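Local coordinates for protein cytosine deaminase (Klebsiella pneumoniae, PDB 4R85) that probably catalyses the hydrolytic deamination of cytosine and 5-methylcytosine at an iron(II) site, as a member of the amidohydrolase family, at residues A[48-53]-A[361-365]; A[110-114]-A[141-145]. All coordinates share one frame; numbering follows the deposited sequence.

Contact 1: residues A[48-53]-A[361-365]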
loop_
_atom_site.group_PDB
_atom_site.type_symbol
_atom_site.label_atom_id
_atom_site.label_comp_id
_atom_site.label_asym_id
_atom_site.label_seq_id
_atom_site.Cartn_x
_atom_site.Cartn_y
_atom_site.Cartn_z
ATOM N N ALA A 48 16.716 -6.052 15.548
ATOM C CA ALA A 48 17.834 -5.282 15.004
ATOM C C ALA A 48 18.143 -5.798 13.602
ATOM O O ALA A 48 18.292 -7.002 13.401
ATOM C CB ALA A 48 19.069 -5.409 15.897
ATOM N N ILE A 49 18.226 -4.895 12.630
ATOM C CA ILE A 49 18.491 -5.281 11.241
ATOM C C ILE A 49 19.525 -4.349 10.635
ATOM O O ILE A 49 19.725 -3.232 11.124
ATOM C CB ILE A 49 17.225 -5.173 10.367
ATOM C CG1 ILE A 49 16.620 -3.773 10.499
ATOM C CG2 ILE A 49 16.206 -6.229 10.743
ATOM C CD1 ILE A 49 15.577 -3.466 9.454
ATOM N N PRO A 50 20.197 -4.801 9.571
ATOM C CA PRO A 50 21.022 -3.862 8.810
ATOM C C PRO A 50 20.109 -2.806 8.156
ATOM O O PRO A 50 18.892 -3.011 8.077
ATOM C CB PRO A 50 21.691 -4.765 7.767
ATOM C CG PRO A 50 20.749 -5.937 7.618
ATOM C CD PRO A 50 20.253 -6.167 9.016
ATOM N N PRO A 51 20.676 -1.671 7.718
ATOM C CA PRO A 51 19.824 -0.566 7.247
ATOM C C PRO A 51 18.979 -0.934 6.038
ATOM O O PRO A 51 19.322 -1.841 5.272
ATOM C CB PRO A 51 20.835 0.519 6.852
ATOM C CG PRO A 51 22.110 0.148 7.580
ATOM C CD PRO A 51 22.112 -1.339 7.652
ATOM N N PHE A 52 17.864 -0.238 5.864
ATOM C CA PHE A 52 17.094 -0.422 4.646
ATOM C C PHE A 52 17.906 0.106 3.465
ATOM O O PHE A 52 18.778 0.965 3.632
ATOM C CB PHE A 52 15.746 0.290 4.736
ATOM C CG PHE A 52 14.763 -0.385 5.659
ATOM C CD1 PHE A 52 14.275 0.273 6.772
ATOM C CD2 PHE A 52 14.326 -1.678 5.403
ATOM C CE1 PHE A 52 13.366 -0.344 7.623
ATOM C CE2 PHE A 52 13.421 -2.299 6.245
ATOM C CZ PHE A 52 12.941 -1.630 7.360
ATOM N N VAL A 53 17.617 -0.420 2.278
ATOM C CA VAL A 53 18.290 -0.003 1.060
ATOM C C VAL A 53 17.256 0.549 0.083
ATOM O O VAL A 53 16.157 0.014 -0.037
ATOM C CB VAL A 53 19.025 -1.200 0.409
ATOM C CG1 VAL A 53 19.746 -0.776 -0.865
ATOM C CG2 VAL A 53 19.988 -1.847 1.396
ATOM N N ASN A 361 30.475 -4.722 3.355
ATOM C CA ASN A 361 30.132 -3.425 3.928
ATOM C C ASN A 361 28.676 -3.372 4.402
ATOM O O ASN A 361 28.185 -2.323 4.812
ATOM C CB ASN A 361 30.429 -2.299 2.937
ATOM C CG ASN A 361 31.919 -2.093 2.722
ATOM O OD1 ASN A 361 32.712 -2.208 3.656
ATOM N ND2 ASN A 361 32.306 -1.797 1.491
ATOM N N TYR A 362 28.005 -4.519 4.362
ATOM C CA TYR A 362 26.594 -4.605 4.729
ATOM C C TYR A 362 26.335 -5.903 5.490
ATOM O O TYR A 362 26.908 -6.939 5.165
ATOM C CB TYR A 362 25.720 -4.549 3.476
ATOM C CG TYR A 362 24.231 -4.474 3.769
ATOM C CD1 TYR A 362 23.479 -5.631 3.981
ATOM C CD2 TYR A 362 23.583 -3.251 3.839
ATOM C CE1 TYR A 362 22.118 -5.563 4.250
ATOM C CE2 TYR A 362 22.225 -3.173 4.108
ATOM C CZ TYR A 362 21.504 -4.328 4.309
ATOM O OH TYR A 362 20.164 -4.257 4.580
ATOM N N GLY A 363 25.473 -5.843 6.503
ATOM C CA GLY A 363 25.060 -7.039 7.218
ATOM C C GLY A 363 25.494 -7.082 8.670
ATOM O O GLY A 363 26.557 -6.574 9.027
ATOM N N LEU A 364 24.674 -7.698 9.517
ATOM C CA LEU A 364 25.011 -7.816 10.933
ATOM C C LEU A 364 25.906 -9.018 11.182
ATOM O O LEU A 364 25.431 -10.097 11.536
ATOM C CB LEU A 364 23.754 -7.902 11.800
ATOM C CG LEU A 364 22.772 -6.742 11.627
ATOM C CD1 LEU A 364 21.727 -6.758 12.722
ATOM C CD2 LEU A 364 23.508 -5.406 11.607
ATOM N N ALA A 365 27.205 -8.813 10.995
ATOM C CA ALA A 365 28.214 -9.828 11.260
ATOM C C ALA A 365 29.383 -9.133 11.922
ATOM O O ALA A 365 29.663 -7.966 11.641
ATOM C CB ALA A 365 28.662 -10.474 9.963
#

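Contact 2: residues A[110-114]-A[141-145]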
loop_
_atom_site.group_PDB
_atom_site.type_symbol
_atom_site.label_atom_id
_atom_site.label_comp_id
_atom_site.label_asym_id
_atom_site.label_seq_id
_atom_site.Cartn_x
_atom_site.Cartn_y
_atom_site.Cartn_z
ATOM N N GLY A 110 15.143 4.984 7.837
ATOM C CA GLY A 110 16.147 3.953 8.058
ATOM C C GLY A 110 16.998 3.548 6.867
ATOM O O GLY A 110 17.719 2.552 6.925
ATOM N N VAL A 111 16.930 4.311 5.785
ATOM C CA VAL A 111 17.708 3.989 4.594
ATOM C C VAL A 111 19.113 4.565 4.688
ATOM O O VAL A 111 19.272 5.768 4.883
ATOM C CB VAL A 111 17.046 4.546 3.325
ATOM C CG1 VAL A 111 17.949 4.303 2.132
ATOM C CG2 VAL A 111 15.683 3.892 3.119
ATOM N N GLN A 112 20.131 3.714 4.543
ATOM C CA GLN A 112 21.516 4.188 4.572
ATOM C C GLN A 112 22.271 3.894 3.272
ATOM O O GLN A 112 23.429 4.278 3.113
ATOM C CB GLN A 112 22.270 3.583 5.754
ATOM C CG GLN A 112 21.802 4.059 7.131
ATOM C CD GLN A 112 22.754 3.629 8.235
ATOM O OE1 GLN A 112 23.967 3.568 8.026
ATOM N NE2 GLN A 112 22.208 3.306 9.408
ATOM N N HIS A 113 21.618 3.176 2.370
ATOM C CA HIS A 113 22.198 2.834 1.079
ATOM C C HIS A 113 21.225 3.200 -0.032
ATOM O O HIS A 113 20.057 2.810 -0.011
ATOM C CB HIS A 113 22.558 1.350 1.032
ATOM C CG HIS A 113 23.605 0.971 2.028
ATOM N ND1 HIS A 113 24.946 1.212 1.821
ATOM C CD2 HIS A 113 23.506 0.407 3.255
ATOM C CE1 HIS A 113 25.633 0.793 2.870
ATOM N NE2 HIS A 113 24.783 0.302 3.756
ATOM N N VAL A 114 21.708 3.980 -0.994
ATOM C CA VAL A 114 20.852 4.509 -2.039
ATOM C C VAL A 114 21.549 4.425 -3.388
ATOM O O VAL A 114 22.716 4.770 -3.507
ATOM C CB VAL A 114 20.523 5.997 -1.773
ATOM C CG1 VAL A 114 19.679 6.593 -2.920
ATOM C CG2 VAL A 114 19.820 6.170 -0.436
ATOM N N LEU A 141 25.044 10.528 6.181
ATOM C CA LEU A 141 23.731 9.890 6.264
ATOM C C LEU A 141 23.647 8.605 5.449
ATOM O O LEU A 141 23.094 7.604 5.904
ATOM C CB LEU A 141 22.635 10.859 5.790
ATOM C CG LEU A 141 22.574 12.221 6.497
ATOM C CD1 LEU A 141 21.428 13.071 5.949
ATOM C CD2 LEU A 141 22.443 12.057 8.007
ATOM N N ILE A 142 24.166 8.637 4.225
ATOM C CA ILE A 142 23.961 7.526 3.302
ATOM C C ILE A 142 25.192 7.231 2.459
ATOM O O ILE A 142 26.078 8.068 2.311
ATOM C CB ILE A 142 22.825 7.836 2.300
ATOM C CG1 ILE A 142 23.238 8.996 1.387
ATOM C CG2 ILE A 142 21.515 8.127 3.021
ATOM C CD1 ILE A 142 22.211 9.345 0.305
ATOM N N ASP A 143 25.226 6.030 1.895
ATOM C CA ASP A 143 26.200 5.695 0.869
ATOM C C ASP A 143 25.471 5.733 -0.473
ATOM O O ASP A 143 24.621 4.886 -0.753
ATOM C CB ASP A 143 26.801 4.309 1.124
ATOM C CG ASP A 143 27.657 4.265 2.380
ATOM O OD1 ASP A 143 27.166 3.810 3.439
ATOM O OD2 ASP A 143 28.822 4.696 2.305
ATOM N N LEU A 144 25.799 6.727 -1.294
ATOM C CA LEU A 144 25.074 6.955 -2.543
ATOM C C LEU A 144 25.798 6.387 -3.761
ATOM O O LEU A 144 26.967 6.690 -3.986
ATOM C CB LEU A 144 24.853 8.460 -2.740
ATOM C CG LEU A 144 24.054 8.907 -3.971
ATOM C CD1 LEU A 144 22.627 8.359 -3.908
ATOM C CD2 LEU A 144 24.045 10.435 -4.067
ATOM N N GLN A 145 25.100 5.575 -4.553
ATOM C CA GLN A 145 25.608 5.185 -5.867
ATOM C C GLN A 145 24.898 5.973 -6.952
ATOM O O GLN A 145 23.704 6.238 -6.851
ATOM C CB GLN A 145 25.396 3.697 -6.118
ATOM C CG GLN A 145 26.190 2.820 -5.169
ATOM C CD GLN A 145 26.072 1.346 -5.515
ATOM O OE1 GLN A 145 25.507 0.978 -6.550
ATOM N NE2 GLN A 145 26.614 0.493 -4.651
HETATM O O HOH W 1 20.373 7.374 6.762
HETATM O O HOH W 2 25.274 2.152 -1.110
#

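Contact 1: residues A[48-53]-A[361-365]
Tyr362 lays its ring against Pro50 and fastens its hydroxyl to Pro51, so a loop late in the chain is held to the broken first strand of an amidohydrolase TIM barrel. Strand 47-57 comes out of the part of the sheet shared with strand 372-375 and is interrupted at the two prolines before it runs on into the barrel; segment 361-365 passes beside that interruption in nearly the reverse direction. With CG anti to the backbone N (chi1 -173°), the Tyr362 side chain is sent across to the prolines. Pro50 CB stands over one face of the Tyr362 ring, 3.9 Å from its centroid, in a CH-pi contact 30° off the normal. At the ring edge Tyr362 OH donates to Pro51 O at 2.7 Å, which satisfies the carbonyl just where the strand is interrupted and helps hold the ring in place beside the prolines. Val53 CG2 approaches CE2 of Tyr362 obliquely at 3.8 Å, while the ring of His113, from the neighbouring strand, also meets that of Tyr362. Gly363 follows, Gly363 CA lying 4.1 Å from Pro50 CB; at its phi of 115° a CB would collide with the carbonyl O of Tyr362, which explains the glycine. Leu364, at the centre of an inverse gamma turn, carries the contact to the other end of the proline. Leu364 CG packs 3.7 Å from Pro50 CD, Leu364 CD2 lies near Pro50 N and CA, and Leu364 CD1 comes to 3.5 Å from Ala48 O.

Contact 2: residues A[110-114]-A[141-145]
Val114 and Leu144 face each other as partners in a parallel pair of strands, and the side chain of Val114 does much of the packing. Val114 CB lies 3.8 Å from Leu144 CD1. From there the two methyls divide the work: Val114 CG1, anti to the backbone N (chi1 177°), meets the same Leu144 CD1 at 3.6 Å, whereas Val114 CG2 reaches Ile142 CD1 at 4.0 Å. The backbone beside them is bonded in the alternating parallel pattern. Asp143 N donates to Gln112 O, Val114 N to Asp143 O, and Gln145 N to Val114 O at 2.7 Å, the last almost straight at 172°. Before regular pairing starts, a water bridges Val111 O and Leu141 O, donating to both carbonyls.

On the opposite face of the sheet, His113 and Asp143 lie side by side, with the ring and carboxylate planes nearly parallel, 16° apart, and His113 CE1 3.4 Å from Asp143 OD1. A second water, in the plane of the imidazole, is hydrogen-bonded to His113 ND1 at 3.1 Å and donates to Asp143 O. The charge of Asp143 is met by Arg395, whose NH1 forms a salt bridge with OD1 and also bonds Gln112 OE1, while Gln112 NE2 is hydrogen-bonded to Ile394 O. Two adjacent parallel strands joined through helix 126-137 make a right-handed beta-alpha-beta crossover, the repeating unit of the TIM barrel.

Contacts 1 and 2 meet in one sheet, where strand 47-57 of contact 1 is the neighbour of strand 111-119 of contact 2; their centres are about 12 Å apart. Along the chain contact 2 is nested within contact 1: 48-53 comes first, then 110-114 and 141-145, and finally 361-365. The two strands pair where Phe52 N lies 3.0 Å from Gly110 O and Phe52 O 3.2 Å from Gln112 N, both probable hydrogen bonds. The local pairing of contact 2 thus builds successive barrel strands, while contact 1 brings a loop from beyond the last of them back to the first. Strand 47-57 itself runs on to His56, which, with His58 just after it, helps bind the iron.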